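Local coordinates for KLLA0F20702p (Kluyveromyces lactis, PDB 5Y5A), which probably recruits telomerase to telomeres as an Est1 protein that binds Cdc13, this chain being the N-terminal two thirds, which hold its TPR-clan regions, at residues N253-F258 against T276-D281; A270-F275 against F372-M377; P319-H324 against L365-G370; L345-I350 against L395-K400. All blocks are in the same frame, centred on the assembly; numbering follows the deposited sequence.

Interaction 1: N253-F258 against T276-D281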
loop_
_atom_site.group_PDB
_atom_site.type_symbol
_atom_site.label_atom_id
_atom_site.label_comp_id
_atom_site.label_asym_id
_atom_site.label_seq_id
_atom_site.Cartn_x
_atom_site.Cartn_y
_atom_site.Cartn_z
ATOM N N ASN A 253 10.002 -2.396 -1.781
ATOM C CA ASN A 253 9.078 -1.517 -1.071
ATOM C C ASN A 253 8.408 -0.549 -2.056
ATOM O O ASN A 253 7.222 -0.249 -1.933
ATOM C CB ASN A 253 9.800 -0.718 0.029
ATOM C CG ASN A 253 10.358 -1.600 1.159
ATOM O OD1 ASN A 253 10.221 -2.827 1.155
ATOM N ND2 ASN A 253 11.011 -0.961 2.126
ATOM N N ALA A 254 9.170 -0.073 -3.040
ATOM C CA ALA A 254 8.644 0.884 -4.017
ATOM C C ALA A 254 7.582 0.238 -4.898
ATOM O O ALA A 254 6.475 0.772 -5.068
ATOM C CB ALA A 254 9.788 1.468 -4.881
ATOM N N ALA A 255 7.922 -0.925 -5.449
ATOM C CA ALA A 255 6.995 -1.704 -6.265
ATOM C C ALA A 255 5.706 -1.988 -5.509
ATOM O O ALA A 255 4.613 -1.847 -6.051
ATOM C CB ALA A 255 7.648 -3.021 -6.705
ATOM N N TYR A 256 5.843 -2.401 -4.253
ATOM C CA TYR A 256 4.684 -2.706 -3.425
ATOM C C TYR A 256 3.791 -1.474 -3.247
ATOM O O TYR A 256 2.577 -1.545 -3.426
ATOM C CB TYR A 256 5.126 -3.252 -2.062
ATOM C CG TYR A 256 3.998 -3.331 -1.063
ATOM C CD1 TYR A 256 2.951 -4.232 -1.232
ATOM C CD2 TYR A 256 3.970 -2.492 0.043
ATOM C CE1 TYR A 256 1.909 -4.295 -0.320
ATOM C CE2 TYR A 256 2.939 -2.550 0.958
ATOM C CZ TYR A 256 1.915 -3.447 0.774
ATOM O OH TYR A 256 0.896 -3.485 1.698
ATOM N N GLN A 257 4.403 -0.344 -2.912
ATOM C CA GLN A 257 3.661 0.901 -2.749
ATOM C C GLN A 257 3.029 1.341 -4.070
ATOM O O GLN A 257 1.904 1.851 -4.091
ATOM C CB GLN A 257 4.580 1.992 -2.202
ATOM C CG GLN A 257 5.049 1.729 -0.771
ATOM C CD GLN A 257 3.949 1.943 0.262
ATOM O OE1 GLN A 257 3.079 2.804 0.101
ATOM N NE2 GLN A 257 3.986 1.161 1.327
ATOM N N PHE A 258 3.749 1.141 -5.170
ATOM C CA PHE A 258 3.190 1.449 -6.488
ATOM C C PHE A 258 1.966 0.582 -6.787
ATOM O O PHE A 258 0.997 1.049 -7.383
ATOM C CB PHE A 258 4.242 1.270 -7.593
ATOM C CG PHE A 258 5.382 2.261 -7.520
ATOM C CD1 PHE A 258 5.232 3.470 -6.850
ATOM C CD2 PHE A 258 6.606 1.981 -8.116
ATOM C CE1 PHE A 258 6.282 4.391 -6.781
ATOM C CE2 PHE A 258 7.660 2.892 -8.051
ATOM C CZ PHE A 258 7.496 4.097 -7.378
ATOM N N THR A 276 5.549 0.453 -14.127
ATOM C CA THR A 276 6.079 0.095 -15.441
ATOM C C THR A 276 7.496 0.638 -15.641
ATOM O O THR A 276 8.345 -0.020 -16.239
ATOM C CB THR A 276 5.155 0.624 -16.549
ATOM O OG1 THR A 276 3.838 0.115 -16.325
ATOM C CG2 THR A 276 5.630 0.187 -17.927
ATOM N N ASN A 277 7.742 1.833 -15.116
ATOM C CA ASN A 277 9.053 2.455 -15.202
ATOM C C ASN A 277 10.074 1.604 -14.450
ATOM O O ASN A 277 11.237 1.520 -14.840
ATOM C CB ASN A 277 9.003 3.879 -14.644
ATOM C CG ASN A 277 10.272 4.680 -14.931
ATOM O OD1 ASN A 277 11.179 4.746 -14.101
ATOM N ND2 ASN A 277 10.328 5.306 -16.109
ATOM N N LEU A 278 9.610 0.944 -13.392
ATOM C CA LEU A 278 10.458 0.097 -12.560
ATOM C C LEU A 278 10.667 -1.311 -13.124
ATOM O O LEU A 278 11.773 -1.853 -13.063
ATOM C CB LEU A 278 9.864 -0.003 -11.149
ATOM C CG LEU A 278 10.569 -0.915 -10.137
ATOM C CD1 LEU A 278 12.038 -0.539 -9.964
ATOM C CD2 LEU A 278 9.849 -0.870 -8.795
ATOM N N LEU A 279 9.610 -1.907 -13.667
ATOM C CA LEU A 279 9.662 -3.329 -14.005
ATOM C C LEU A 279 9.467 -3.649 -15.473
ATOM O O LEU A 279 9.697 -4.783 -15.884
ATOM C CB LEU A 279 8.599 -4.101 -13.211
ATOM C CG LEU A 279 8.755 -4.099 -11.695
ATOM C CD1 LEU A 279 7.550 -4.768 -11.039
ATOM C CD2 LEU A 279 10.054 -4.797 -11.307
ATOM N N GLY A 280 9.029 -2.672 -16.264
ATOM C CA GLY A 280 8.611 -2.979 -17.617
ATOM C C GLY A 280 9.267 -2.208 -18.741
ATOM O O GLY A 280 9.268 -2.658 -19.886
ATOM N N ASP A 281 9.815 -1.048 -18.410
ATOM C CA ASP A 281 10.466 -0.175 -19.371
ATOM C C ASP A 281 11.992 -0.373 -19.388
ATOM O O ASP A 281 12.679 0.025 -18.446
ATOM C CB ASP A 281 10.126 1.278 -19.035
ATOM C CG ASP A 281 10.537 2.248 -20.121
ATOM O OD1 ASP A 281 11.260 1.848 -21.060
ATOM O OD2 ASP A 281 10.141 3.429 -20.016
#
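Leu278 reaches across to Ala255 with a single branch: its CD2 methyl lies 3.7 Å from Ala255 CB and 3.9 Å from Ala255 N, so it touches both the side chain and the backbone of the helix 251-263. The first torsion explains the reach. With CG anti to the backbone N (chi1 177°), the isobutyl group extends from helix 271-279 toward its partner. Phe258, about one turn on from Ala255, flanks the same methyl more loosely. Its CD2 is 4.4 Å from Leu278 CD2, and the approach to the ring is oblique. The single methyl of Ala255 is consistent with the near approach of the backbones, the CA atoms of Ala255 and Leu278 being 7.4 Å apart. The contact is purely apolar and buried, and Leu286 of helix 285-298 packs on both Phe258 and Leu278.

Just beyond Leu278 the helix ends. Gly280 leaves helical torsions, and the N atoms of Gly280 and Asp281 approach Thr276 O from opposite faces of its carbonyl plane, at 2.7 Å and 2.8 Å respectively. Apolar packing of two successive helices, joined by a short connection, is consistent with the all-helical, TPR-clan character of the Est1 DNA/RNA-binding family region.

Interaction 2: A270-F275 against F372-M377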
loop_
_atom_site.group_PDB
_atom_site.type_symbol
_atom_site.label_atom_id
_atom_site.label_comp_id
_atom_site.label_asym_id
_atom_site.label_seq_id
_atom_site.Cartn_x
_atom_site.Cartn_y
_atom_site.Cartn_z
ATOM N N ALA A 270 -0.748 7.777 -11.750
ATOM C CA ALA A 270 0.687 7.569 -11.923
ATOM C C ALA A 270 1.119 6.193 -11.412
ATOM O O ALA A 270 2.286 5.815 -11.546
ATOM C CB ALA A 270 1.482 8.675 -11.219
ATOM N N GLY A 271 0.177 5.441 -10.847
ATOM C CA GLY A 271 0.479 4.143 -10.249
ATOM C C GLY A 271 1.102 3.151 -11.218
ATOM O O GLY A 271 2.206 2.638 -11.004
ATOM N N ILE A 272 0.395 2.877 -12.301
ATOM C CA ILE A 272 0.899 1.971 -13.320
ATOM C C ILE A 272 2.118 2.523 -14.101
ATOM O O ILE A 272 3.044 1.762 -14.389
ATOM C CB ILE A 272 -0.244 1.582 -14.292
ATOM C CG1 ILE A 272 -1.212 0.619 -13.600
ATOM C CG2 ILE A 272 0.289 0.943 -15.567
ATOM C CD1 ILE A 272 -2.495 0.427 -14.371
ATOM N N PRO A 273 2.129 3.832 -14.452
ATOM C CA PRO A 273 3.358 4.344 -15.081
ATOM C C PRO A 273 4.620 4.115 -14.244
ATOM O O PRO A 273 5.644 3.720 -14.796
ATOM C CB PRO A 273 3.076 5.840 -15.234
ATOM C CG PRO A 273 1.586 5.916 -15.408
ATOM C CD PRO A 273 1.013 4.795 -14.570
ATOM N N ASN A 274 4.551 4.341 -12.940
ATOM C CA ASN A 274 5.720 4.122 -12.089
ATOM C C ASN A 274 6.095 2.649 -11.935
ATOM O O ASN A 274 7.276 2.293 -12.029
ATOM C CB ASN A 274 5.499 4.751 -10.715
ATOM C CG ASN A 274 5.835 6.227 -10.702
ATOM O OD1 ASN A 274 6.992 6.607 -10.535
ATOM N ND2 ASN A 274 4.826 7.067 -10.896
ATOM N N PHE A 275 5.098 1.805 -11.691
ATOM C CA PHE A 275 5.275 0.353 -11.720
ATOM C C PHE A 275 5.988 -0.099 -13.002
ATOM O O PHE A 275 6.912 -0.914 -12.970
ATOM C CB PHE A 275 3.910 -0.330 -11.610
ATOM C CG PHE A 275 3.968 -1.827 -11.509
ATOM C CD1 PHE A 275 4.214 -2.447 -10.287
ATOM C CD2 PHE A 275 3.726 -2.621 -12.621
ATOM C CE1 PHE A 275 4.236 -3.837 -10.178
ATOM C CE2 PHE A 275 3.745 -4.017 -12.520
ATOM C CZ PHE A 275 4.003 -4.620 -11.293
ATOM N N PHE A 372 -1.105 -9.710 -9.821
ATOM C CA PHE A 372 -1.948 -10.454 -10.759
ATOM C C PHE A 372 -2.949 -9.497 -11.399
ATOM O O PHE A 372 -3.296 -9.639 -12.573
ATOM C CB PHE A 372 -2.684 -11.621 -10.072
ATOM C CG PHE A 372 -3.659 -12.348 -10.986
ATOM C CD1 PHE A 372 -3.201 -13.263 -11.927
ATOM C CD2 PHE A 372 -5.023 -12.120 -10.894
ATOM C CE1 PHE A 372 -4.080 -13.926 -12.766
ATOM C CE2 PHE A 372 -5.920 -12.781 -11.739
ATOM C CZ PHE A 372 -5.448 -13.683 -12.674
ATOM N N HIS A 373 -3.411 -8.519 -10.628
ATOM C CA HIS A 373 -4.358 -7.542 -11.156
ATOM C C HIS A 373 -3.620 -6.434 -11.907
ATOM O O HIS A 373 -4.176 -5.836 -12.811
ATOM C CB HIS A 373 -5.221 -6.963 -10.036
ATOM C CG HIS A 373 -5.977 -8.006 -9.270
ATOM N ND1 HIS A 373 -7.237 -8.429 -9.636
ATOM C CD2 HIS A 373 -5.634 -8.733 -8.180
ATOM C CE1 HIS A 373 -7.644 -9.362 -8.795
ATOM N NE2 HIS A 373 -6.694 -9.565 -7.900
ATOM N N MET A 374 -2.370 -6.165 -11.536
ATOM C CA MET A 374 -1.522 -5.306 -12.367
ATOM C C MET A 374 -1.424 -5.930 -13.765
ATOM O O MET A 374 -1.609 -5.253 -14.776
ATOM C CB MET A 374 -0.127 -5.130 -11.758
ATOM C CG MET A 374 -0.116 -4.457 -10.381
ATOM S SD MET A 374 -0.850 -2.801 -10.385
ATOM C CE MET A 374 0.459 -1.855 -11.170
ATOM N N TYR A 375 -1.134 -7.230 -13.796
ATOM C CA TYR A 375 -1.065 -7.994 -15.037
ATOM C C TYR A 375 -2.314 -7.788 -15.907
ATOM O O TYR A 375 -2.203 -7.579 -17.116
ATOM C CB TYR A 375 -0.880 -9.497 -14.736
ATOM C CG TYR A 375 -0.732 -10.385 -15.968
ATOM C CD1 TYR A 375 -1.823 -10.680 -16.773
ATOM C CD2 TYR A 375 0.502 -10.933 -16.315
ATOM C CE1 TYR A 375 -1.701 -11.474 -17.891
ATOM C CE2 TYR A 375 0.633 -11.738 -17.440
ATOM C CZ TYR A 375 -0.478 -12.004 -18.218
ATOM O OH TYR A 375 -0.376 -12.798 -19.332
ATOM N N GLN A 376 -3.495 -7.866 -15.304
ATOM C CA GLN A 376 -4.731 -7.782 -16.087
ATOM C C GLN A 376 -4.969 -6.377 -16.593
ATOM O O GLN A 376 -5.478 -6.197 -17.693
ATOM C CB GLN A 376 -5.932 -8.261 -15.264
ATOM C CG GLN A 376 -5.827 -9.722 -14.823
ATOM C CD GLN A 376 -7.115 -10.232 -14.220
ATOM O OE1 GLN A 376 -7.633 -11.273 -14.627
ATOM N NE2 GLN A 376 -7.652 -9.490 -13.253
ATOM N N MET A 377 -4.604 -5.373 -15.803
ATOM C CA MET A 377 -4.766 -3.997 -16.264
ATOM C C MET A 377 -3.751 -3.663 -17.347
ATOM O O MET A 377 -4.061 -2.943 -18.283
ATOM C CB MET A 377 -4.638 -3.006 -15.115
ATOM C CG MET A 377 -5.778 -3.062 -14.120
ATOM S SD MET A 377 -5.454 -1.930 -12.762
ATOM C CE MET A 377 -5.880 -0.372 -13.525
#
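Ile272 and Met374 mark the nearest approach of the two backbones, with their CA atoms 7.7 Å apart. The axes of the helical segments 271-275 and 372-377 come no closer than 11.7 Å and lie nearly perpendicular, at 103°, so the contact is carried by long side chains. Met374 does most of this. Its chain bends at chi2 and again at chi3 (-75°), which turns CE back over one face of the Phe275 ring, 3.5 Å from Phe275 CG and offset toward the rim. Its SD stands almost straight above the ring, 5° off the normal, but 5.0 Å from the centroid. The same CE is also 3.8 Å from Ile272 CG1, placing the methyl between two residues of one helix. Farther out, Ile272 CD1 meets CE of the exposed Met377 at 3.6 Å. An alanine in place of Phe275 is likely to leave the Met374 methyl without its aromatic platform and freer to turn. Val259 of helix 251-263 and Ile325 of helix 318-325 each pack against both Phe275 and Met374. The joint is thus a Met-aromatic contact, with a CH-pi component through CE, between near-perpendicular helices of an all-helical domain.

Interaction 3: P319-H324 against L365-G370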
loop_
_atom_site.group_PDB
_atom_site.type_symbol
_atom_site.label_atom_id
_atom_site.label_comp_id
_atom_site.label_asym_id
_atom_site.label_seq_id
_atom_site.Cartn_x
_atom_site.Cartn_y
_atom_site.Cartn_z
ATOM N N PRO A 319 12.069 -9.699 -10.361
ATOM C CA PRO A 319 12.201 -10.229 -11.725
ATOM C C PRO A 319 11.189 -11.319 -12.074
ATOM O O PRO A 319 10.914 -11.524 -13.254
ATOM C CB PRO A 319 13.620 -10.808 -11.740
ATOM C CG PRO A 319 14.348 -10.031 -10.711
ATOM C CD PRO A 319 13.335 -9.820 -9.617
ATOM N N LEU A 320 10.654 -12.009 -11.071
ATOM C CA LEU A 320 9.701 -13.079 -11.331
ATOM C C LEU A 320 8.369 -12.473 -11.746
ATOM O O LEU A 320 7.750 -12.905 -12.718
ATOM C CB LEU A 320 9.533 -13.968 -10.097
ATOM C CG LEU A 320 10.878 -14.506 -9.597
ATOM C CD1 LEU A 320 10.713 -15.260 -8.284
ATOM C CD2 LEU A 320 11.515 -15.403 -10.654
ATOM N N ILE A 321 7.942 -11.464 -11.000
ATOM C CA ILE A 321 6.752 -10.712 -11.349
ATOM C C ILE A 321 6.956 -9.985 -12.681
ATOM O O ILE A 321 6.096 -10.021 -13.565
ATOM C CB ILE A 321 6.403 -9.720 -10.240
ATOM C CG1 ILE A 321 5.950 -10.493 -9.000
ATOM C CG2 ILE A 321 5.315 -8.760 -10.705
ATOM C CD1 ILE A 321 5.741 -9.618 -7.764
ATOM N N GLY A 322 8.116 -9.347 -12.828
ATOM C CA GLY A 322 8.450 -8.625 -14.046
ATOM C C GLY A 322 8.338 -9.484 -15.293
ATOM O O GLY A 322 7.760 -9.065 -16.299
ATOM N N SER A 323 8.878 -10.696 -15.220
ATOM C CA SER A 323 8.905 -11.582 -16.377
ATOM C C SER A 323 7.513 -12.081 -16.780
ATOM O O SER A 323 7.288 -12.416 -17.939
ATOM C CB SER A 323 9.823 -12.769 -16.112
ATOM O OG SER A 323 9.240 -13.670 -15.186
ATOM N N HIS A 324 6.579 -12.130 -15.837
ATOM C CA HIS A 324 5.212 -12.520 -16.179
ATOM C C HIS A 324 4.435 -11.359 -16.798
ATOM O O HIS A 324 3.744 -11.531 -17.806
ATOM C CB HIS A 324 4.477 -13.054 -14.951
ATOM C CG HIS A 324 4.777 -14.490 -14.653
ATOM N ND1 HIS A 324 5.640 -14.881 -13.652
ATOM C CD2 HIS A 324 4.344 -15.627 -15.244
ATOM C CE1 HIS A 324 5.716 -16.200 -13.631
ATOM N NE2 HIS A 324 4.941 -16.676 -14.588
ATOM N N LEU A 365 3.861 -11.309 -0.371
ATOM C CA LEU A 365 2.576 -11.950 -0.639
ATOM C C LEU A 365 1.563 -10.960 -1.204
ATOM O O LEU A 365 0.952 -11.208 -2.241
ATOM C CB LEU A 365 2.028 -12.597 0.638
ATOM C CG LEU A 365 0.588 -13.103 0.554
ATOM C CD1 LEU A 365 0.488 -14.351 -0.313
ATOM C CD2 LEU A 365 0.012 -13.364 1.948
ATOM N N ILE A 366 1.401 -9.824 -0.537
ATOM C CA ILE A 366 0.449 -8.815 -0.999
ATOM C C ILE A 366 0.853 -8.188 -2.337
ATOM O O ILE A 366 0.006 -7.994 -3.218
ATOM C CB ILE A 366 0.280 -7.711 0.040
ATOM C CG1 ILE A 366 -0.161 -8.324 1.372
ATOM C CG2 ILE A 366 -0.739 -6.681 -0.437
ATOM C CD1 ILE A 366 0.194 -7.462 2.554
ATOM N N LEU A 367 2.137 -7.872 -2.490
ATOM C CA LEU A 367 2.657 -7.393 -3.771
ATOM C C LEU A 367 2.276 -8.358 -4.902
ATOM O O LEU A 367 1.768 -7.948 -5.943
ATOM C CB LEU A 367 4.173 -7.234 -3.705
ATOM C CG LEU A 367 4.930 -7.058 -5.022
ATOM C CD1 LEU A 367 4.621 -5.700 -5.663
ATOM C CD2 LEU A 367 6.426 -7.206 -4.795
ATOM N N LEU A 368 2.514 -9.645 -4.665
ATOM C CA LEU A 368 2.261 -10.695 -5.644
ATOM C C LEU A 368 0.780 -10.823 -5.996
ATOM O O LEU A 368 0.418 -10.905 -7.175
ATOM C CB LEU A 368 2.792 -12.030 -5.113
ATOM C CG LEU A 368 2.720 -13.214 -6.070
ATOM C CD1 LEU A 368 3.546 -12.921 -7.322
ATOM C CD2 LEU A 368 3.182 -14.491 -5.369
ATOM N N ILE A 369 -0.075 -10.847 -4.976
ATOM C CA ILE A 369 -1.526 -10.876 -5.196
ATOM C C ILE A 369 -1.954 -9.665 -6.022
ATOM O O ILE A 369 -2.656 -9.796 -7.027
ATOM C CB ILE A 369 -2.302 -10.904 -3.859
ATOM C CG1 ILE A 369 -2.319 -12.325 -3.300
ATOM C CG2 ILE A 369 -3.751 -10.408 -4.043
ATOM C CD1 ILE A 369 -2.775 -12.416 -1.855
ATOM N N GLY A 370 -1.520 -8.487 -5.592
ATOM C CA GLY A 370 -1.776 -7.267 -6.331
ATOM C C GLY A 370 -1.249 -7.325 -7.755
ATOM O O GLY A 370 -1.902 -6.860 -8.678
#
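Ile321 pushes its CD1 against Leu367, 3.8 Å from Leu367 CG and 3.9 Å from Leu367 CD2, while its CG1 meets the CD1 methyl of Leu368 at 3.8 Å. This is apolar helix-to-helix packing inside an all-helical region whose family belongs to the TPR clan, where the short helix 318-325 lies on the long helix 339-379. One isoleucine answers two consecutive leucines. Its CG1 sits anti to the carbonyl carbon, beside the backbone N (chi1 -68°), and CD1 continues outward in an extended chain, so that the longer branch supplies both contacts. Each leucine starts off to the flank of its helix and has CG anti to its own backbone N, which swings the branched end in toward the isoleucine. Leu368 CD1 is also 4.0 Å from Ile321 CD1, and both leucines therefore touch the terminal methyl. The closest CA pair is Ile321 and Leu368, 7.3 Å apart, and all three touching residues are buried.

Helix 385-410 adds to the packing. Leu368 also packs on its Ile398 and Phe401, and the His324 ring stacks on Phe394 of that helix. The orientation of His324 is in turn tied to its own helix through the carbonyl of Leu320. His324 ND1 donates to Leu320 O at 3.0 Å with an N-H...O angle of 149°, and Ser323 OG donates to the same oxygen, likewise at 3.0 Å. The two donors are tilted out of the carbonyl plane and reach Leu320 O from its opposite faces.

Interaction 4: L345-I350 against L395-K400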
loop_
_atom_site.group_PDB
_atom_site.type_symbol
_atom_site.label_atom_id
_atom_site.label_comp_id
_atom_site.label_asym_id
_atom_site.label_seq_id
_atom_site.Cartn_x
_atom_site.Cartn_y
_atom_site.Cartn_z
ATOM N N LEU A 345 16.408 -19.069 -5.115
ATOM C CA LEU A 345 17.064 -18.435 -3.975
ATOM C C LEU A 345 16.030 -17.743 -3.095
ATOM O O LEU A 345 16.099 -17.825 -1.868
ATOM C CB LEU A 345 18.130 -17.441 -4.442
ATOM C CG LEU A 345 19.314 -17.220 -3.496
ATOM C CD1 LEU A 345 19.911 -18.552 -3.089
ATOM C CD2 LEU A 345 20.378 -16.367 -4.142
ATOM N N LEU A 346 15.079 -17.057 -3.727
ATOM C CA LEU A 346 13.927 -16.497 -3.023
ATOM C C LEU A 346 13.205 -17.559 -2.187
ATOM O O LEU A 346 12.920 -17.346 -1.015
ATOM C CB LEU A 346 12.922 -15.886 -4.013
ATOM C CG LEU A 346 11.628 -15.386 -3.369
ATOM C CD1 LEU A 346 11.953 -14.184 -2.504
ATOM C CD2 LEU A 346 10.537 -15.046 -4.389
ATOM N N PHE A 347 12.884 -18.688 -2.811
ATOM C CA PHE A 347 12.137 -19.741 -2.123
ATOM C C PHE A 347 12.988 -20.340 -1.027
ATOM O O PHE A 347 12.478 -20.645 0.050
ATOM C CB PHE A 347 11.660 -20.823 -3.103
ATOM C CG PHE A 347 10.372 -20.473 -3.826
ATOM C CD1 PHE A 347 10.239 -19.267 -4.497
ATOM C CD2 PHE A 347 9.303 -21.362 -3.846
ATOM C CE1 PHE A 347 9.056 -18.951 -5.167
ATOM C CE2 PHE A 347 8.115 -21.051 -4.506
ATOM C CZ PHE A 347 7.993 -19.857 -5.175
ATOM N N ASP A 348 14.289 -20.485 -1.281
ATOM C CA ASP A 348 15.202 -21.022 -0.264
ATOM C C ASP A 348 15.320 -20.093 0.943
ATOM O O ASP A 348 15.274 -20.547 2.087
ATOM C CB ASP A 348 16.593 -21.286 -0.855
ATOM C CG ASP A 348 16.646 -22.559 -1.695
ATOM O OD1 ASP A 348 15.590 -23.208 -1.892
ATOM O OD2 ASP A 348 17.744 -22.909 -2.171
ATOM N N LYS A 349 15.477 -18.794 0.692
ATOM C CA LYS A 349 15.554 -17.818 1.780
ATOM C C LYS A 349 14.256 -17.844 2.600
ATOM O O LYS A 349 14.285 -17.798 3.825
ATOM C CB LYS A 349 15.812 -16.407 1.238
ATOM C CG LYS A 349 17.210 -16.194 0.642
ATOM C CD LYS A 349 18.294 -16.537 1.649
ATOM C CE LYS A 349 19.671 -16.250 1.111
ATOM N NZ LYS A 349 20.737 -16.664 2.071
ATOM N N ILE A 350 13.126 -17.950 1.918
ATOM C CA ILE A 350 11.832 -18.004 2.601
ATOM C C ILE A 350 11.754 -19.237 3.522
ATOM O O ILE A 350 11.310 -19.137 4.661
ATOM C CB ILE A 350 10.670 -18.000 1.586
ATOM C CG1 ILE A 350 10.581 -16.634 0.895
ATOM C CG2 ILE A 350 9.329 -18.335 2.259
ATOM C CD1 ILE A 350 9.500 -16.549 -0.177
ATOM N N LEU A 395 -0.750 -17.261 -12.645
ATOM C CA LEU A 395 -1.591 -17.727 -11.553
ATOM C C LEU A 395 -0.988 -18.993 -10.937
ATOM O O LEU A 395 -0.991 -19.167 -9.716
ATOM C CB LEU A 395 -3.010 -17.975 -12.067
ATOM C CG LEU A 395 -4.216 -17.822 -11.138
ATOM C CD1 LEU A 395 -4.128 -16.563 -10.300
ATOM C CD2 LEU A 395 -5.479 -17.807 -11.981
ATOM N N GLU A 396 -0.443 -19.858 -11.789
ATOM C CA GLU A 396 0.238 -21.064 -11.331
ATOM C C GLU A 396 1.422 -20.713 -10.442
ATOM O O GLU A 396 1.590 -21.308 -9.380
ATOM C CB GLU A 396 0.716 -21.910 -12.513
ATOM C CG GLU A 396 -0.387 -22.671 -13.223
ATOM C CD GLU A 396 0.107 -23.392 -14.460
ATOM O OE1 GLU A 396 1.317 -23.296 -14.756
ATOM O OE2 GLU A 396 -0.715 -24.051 -15.135
ATOM N N PHE A 397 2.240 -19.755 -10.884
ATOM C CA PHE A 397 3.389 -19.315 -10.100
ATOM C C PHE A 397 2.928 -18.745 -8.769
ATOM O O PHE A 397 3.537 -18.986 -7.732
ATOM C CB PHE A 397 4.221 -18.257 -10.850
ATOM C CG PHE A 397 5.235 -17.576 -9.975
ATOM C CD1 PHE A 397 6.355 -18.270 -9.524
ATOM C CD2 PHE A 397 5.055 -16.261 -9.572
ATOM C CE1 PHE A 397 7.293 -17.656 -8.689
ATOM C CE2 PHE A 397 5.979 -15.637 -8.743
ATOM C CZ PHE A 397 7.105 -16.336 -8.297
ATOM N N ILE A 398 1.852 -17.969 -8.809
ATOM C CA ILE A 398 1.334 -17.365 -7.591
ATOM C C ILE A 398 0.932 -18.449 -6.593
ATOM O O ILE A 398 1.273 -18.378 -5.409
ATOM C CB ILE A 398 0.150 -16.427 -7.901
ATOM C CG1 ILE A 398 0.669 -15.219 -8.689
ATOM C CG2 ILE A 398 -0.526 -15.963 -6.623
ATOM C CD1 ILE A 398 -0.363 -14.202 -9.022
ATOM N N PHE A 399 0.241 -19.482 -7.068
ATOM C CA PHE A 399 -0.196 -20.528 -6.147
ATOM C C PHE A 399 0.963 -21.428 -5.728
ATOM O O PHE A 399 0.937 -22.021 -4.656
ATOM C CB PHE A 399 -1.348 -21.324 -6.759
ATOM C CG PHE A 399 -2.683 -20.683 -6.517
ATOM C CD1 PHE A 399 -3.120 -19.642 -7.318
ATOM C CD2 PHE A 399 -3.457 -21.059 -5.433
ATOM C CE1 PHE A 399 -4.341 -19.023 -7.081
ATOM C CE2 PHE A 399 -4.678 -20.437 -5.185
ATOM C CZ PHE A 399 -5.120 -19.424 -6.012
ATOM N N LYS A 400 1.997 -21.491 -6.557
ATOM C CA LYS A 400 3.234 -22.142 -6.162
ATOM C C LYS A 400 3.815 -21.426 -4.936
ATOM O O LYS A 400 4.254 -22.063 -3.977
ATOM C CB LYS A 400 4.233 -22.139 -7.320
ATOM C CG LYS A 400 5.527 -22.855 -7.005
ATOM C CD LYS A 400 6.454 -22.892 -8.205
ATOM C CE LYS A 400 7.727 -23.655 -7.864
ATOM N NZ LYS A 400 8.632 -23.806 -9.036
#
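Phe347 and Phe397 form the buried half of this contact. Their CE1 atoms approach to 4.1 Å, and each ring meets the other's CE1 obliquely. Phe397 gets there because CG lies anti to its backbone N (chi1 168°), carrying the ring from the flank of its helix toward Phe347. The backbones stay well apart: the nearest CA atoms, those of Phe347 and Lys400, are 10.1 Å from each other, and the Phe347 ring bridges much of that distance.

The other side faces solvent through the exposed Lys400. Its CG is as close, 4.0 Å from Phe347 CE2, which also lies 4.0 Å from Lys400 O, but beyond CG the contact thins. The lysine chain runs on extended, and its NZ ends 5.8 Å from the Phe347 ring centroid, too long for more than a weak cation-pi attraction. NZ also makes a weak hydrogen bond to Gln343.

The contact joins helices 339-379 and 385-410, which follow each other in the chain. His404 of the second helix forms a hydrogen bond through NE2 to Phe347 O, while Phe397 additionally meets His324 of helix 318-325, and Phe399 packs on helices 421-433 and 437-444.

Overall arrangement
From the N terminus, interaction 1 closes first, a short loop between helices 251-263 and 271-279. Interaction 2 opens at 270-275, before that loop is shut, and so crosses it; its long span ends at 372-377 on helix 339-379. Interaction 3, from 319-324 to 365-370, falls wholly within this span and follows interaction 1 in series. Interaction 4 starts at 345-350, inside both interactions 2 and 3, but closes beyond them at 395-400, crossing each. Helix 339-379 is shared by interactions 2, 3 and 4, thereby tying helix 271-279, helix 318-325 and helix 385-410 to one long helix. Interactions 1 and 4 do not touch, their centres being about 19 Å apart.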